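Putative transcriptional regulator (PDB 3QI7) is of unknown function but has a periplasmic-binding-protein-like fold, so it probably binds a small ligand, perhaps a sugar. Local coordinates at residues 336-341 with 348-353. Residues are numbered along the deposited sequence; the frame is centred on the assembly and turned at random.
Sequences YLEAFT and GSEFTP
S349 meets the helix first, pointing its CB toward it and setting its hydroxyl between the side chains of E338 and T341. With OG lodged between its own backbone N and carbonyl carbon (chi1 63°), the hydroxyl comes 3.6 Å from E338 CG, while T341 adds CB and CG2, the latter 3.8 Å from S349 OG. A water links S349 OG to the carbonyl oxygen of E338, and a second water donates to E338 OE1. The CB of E350 points away from the helix, and the contact passes to its backbone: E350 CA lies 3.4 Å from E338 OE2. The next amide closes the direct link, F351 N donating to E338 OE2 over 3.0 Å in a nearly straight bond (170° at the hydrogen). It arrives on the anti side of the carboxylate, 27° out of its plane. E338 gets there by an extended chain beyond CG; its side chain and that of F351 run alongside in opposing senses, with the carboxylate turned only a little from the ring plane. F351 points its CB toward the helix, and its ring lies with one face against L337. L337 CB sits 3.7 Å from the ring centroid, almost on the normal, a CH-pi contact, and L337 CD1 touches F351 CD2. Near the ring plane, E338 CG and T341 OG1 meet the edge; that hydroxyl also donates to L337 O, which T341 N reaches from the opposite face of the carbonyl plane. L313 of helix 306-324 and V364 of strand 361-370 also touch F351. The helix and strand, linked by a short connection, run nearly antiparallel: a helix packed against a strand that pairs antiparallel with 361-370 of the mixed beta-sheet in a periplasmic-binding-protein-like fold.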
# COMPACT_ATOMS: atom_id res chain seq x y z
N TYR A 336 6.45 -17.49 7.78
CA TYR A 336 7.63 -16.71 8.09
C TYR A 336 7.36 -15.20 8.03
O TYR A 336 7.69 -14.45 8.96
CB TYR A 336 8.80 -17.08 7.17
CG TYR A 336 10.04 -16.31 7.52
CD1 TYR A 336 10.23 -15.03 7.03
CD2 TYR A 336 11.00 -16.85 8.38
CE1 TYR A 336 11.34 -14.29 7.38
CE2 TYR A 336 12.12 -16.12 8.73
CZ TYR A 336 12.28 -14.84 8.24
OH TYR A 336 13.37 -14.10 8.55
N LEU A 337 6.73 -14.75 6.95
CA LEU A 337 6.49 -13.32 6.74
C LEU A 337 5.43 -12.74 7.70
O LEU A 337 5.54 -11.58 8.15
CB LEU A 337 6.11 -13.08 5.28
CG LEU A 337 7.21 -13.34 4.27
CD1 LEU A 337 6.64 -13.55 2.87
CD2 LEU A 337 8.25 -12.22 4.33
N GLU A 338 4.42 -13.54 8.04
CA GLU A 338 3.44 -13.15 9.03
C GLU A 338 4.07 -13.01 10.42
O GLU A 338 3.81 -12.02 11.13
CB GLU A 338 2.24 -14.12 9.03
CG GLU A 338 1.43 -13.97 7.75
CD GLU A 338 0.40 -15.06 7.51
OE1 GLU A 338 -0.07 -15.70 8.49
OE2 GLU A 338 0.07 -15.25 6.32
N ALA A 339 4.88 -13.98 10.82
CA ALA A 339 5.55 -13.89 12.12
C ALA A 339 6.50 -12.68 12.17
O ALA A 339 6.55 -11.97 13.18
CB ALA A 339 6.29 -15.22 12.46
N PHE A 340 7.25 -12.47 11.08
CA PHE A 340 8.20 -11.34 10.98
C PHE A 340 7.44 -10.01 11.04
O PHE A 340 7.88 -9.08 11.72
CB PHE A 340 9.00 -11.45 9.70
CG PHE A 340 10.21 -10.54 9.63
CD1 PHE A 340 11.33 -10.78 10.40
CD2 PHE A 340 10.23 -9.43 8.76
CE1 PHE A 340 12.46 -9.94 10.32
CE2 PHE A 340 11.36 -8.58 8.69
CZ PHE A 340 12.46 -8.85 9.44
N THR A 341 6.25 -9.96 10.43
CA THR A 341 5.40 -8.77 10.53
C THR A 341 4.94 -8.53 11.98
O THR A 341 4.94 -7.41 12.43
CB THR A 341 4.22 -8.86 9.55
OG1 THR A 341 4.75 -8.91 8.22
CG2 THR A 341 3.25 -7.66 9.67
N GLY A 348 -1.22 -7.92 12.60
CA GLY A 348 -1.55 -9.15 11.89
C GLY A 348 -1.61 -8.89 10.40
O GLY A 348 -1.85 -7.75 9.92
N SER A 349 -1.42 -9.96 9.65
CA SER A 349 -1.36 -9.88 8.21
C SER A 349 -1.63 -11.26 7.62
O SER A 349 -1.58 -12.25 8.31
CB SER A 349 0.07 -9.44 7.78
OG SER A 349 1.07 -10.39 8.16
N GLU A 350 -1.90 -11.31 6.33
CA GLU A 350 -1.96 -12.59 5.62
C GLU A 350 -1.24 -12.46 4.29
O GLU A 350 -1.53 -11.55 3.50
CB GLU A 350 -3.41 -13.06 5.40
CG GLU A 350 -3.55 -14.49 4.79
CD GLU A 350 -5.00 -14.83 4.40
OE1 GLU A 350 -5.92 -14.28 5.02
OE2 GLU A 350 -5.22 -15.62 3.46
N PHE A 351 -0.29 -13.38 4.06
CA PHE A 351 0.54 -13.41 2.87
C PHE A 351 0.17 -14.62 2.01
O PHE A 351 -0.02 -15.73 2.52
CB PHE A 351 2.04 -13.51 3.24
CG PHE A 351 2.64 -12.22 3.75
CD1 PHE A 351 2.41 -11.80 5.07
CD2 PHE A 351 3.47 -11.46 2.97
CE1 PHE A 351 2.97 -10.62 5.55
CE2 PHE A 351 4.03 -10.27 3.45
CZ PHE A 351 3.78 -9.86 4.74
N THR A 352 0.09 -14.41 0.70
CA THR A 352 -0.34 -15.44 -0.23
C THR A 352 0.62 -15.53 -1.42
O THR A 352 0.88 -14.52 -2.05
CB THR A 352 -1.75 -15.08 -0.78
OG1 THR A 352 -2.64 -14.90 0.32
CG2 THR A 352 -2.28 -16.17 -1.72
N PRO A 353 1.16 -16.73 -1.74
CA PRO A 353 2.05 -16.74 -2.90
C PRO A 353 1.31 -16.50 -4.23
O PRO A 353 0.12 -16.83 -4.35
CB PRO A 353 2.68 -18.16 -2.87
CG PRO A 353 1.66 -19.00 -2.16
CD PRO A 353 1.13 -18.04 -1.08
O HOH W 1 1.44 -10.58 10.92
O HOH W 2 -1.79 -14.20 9.92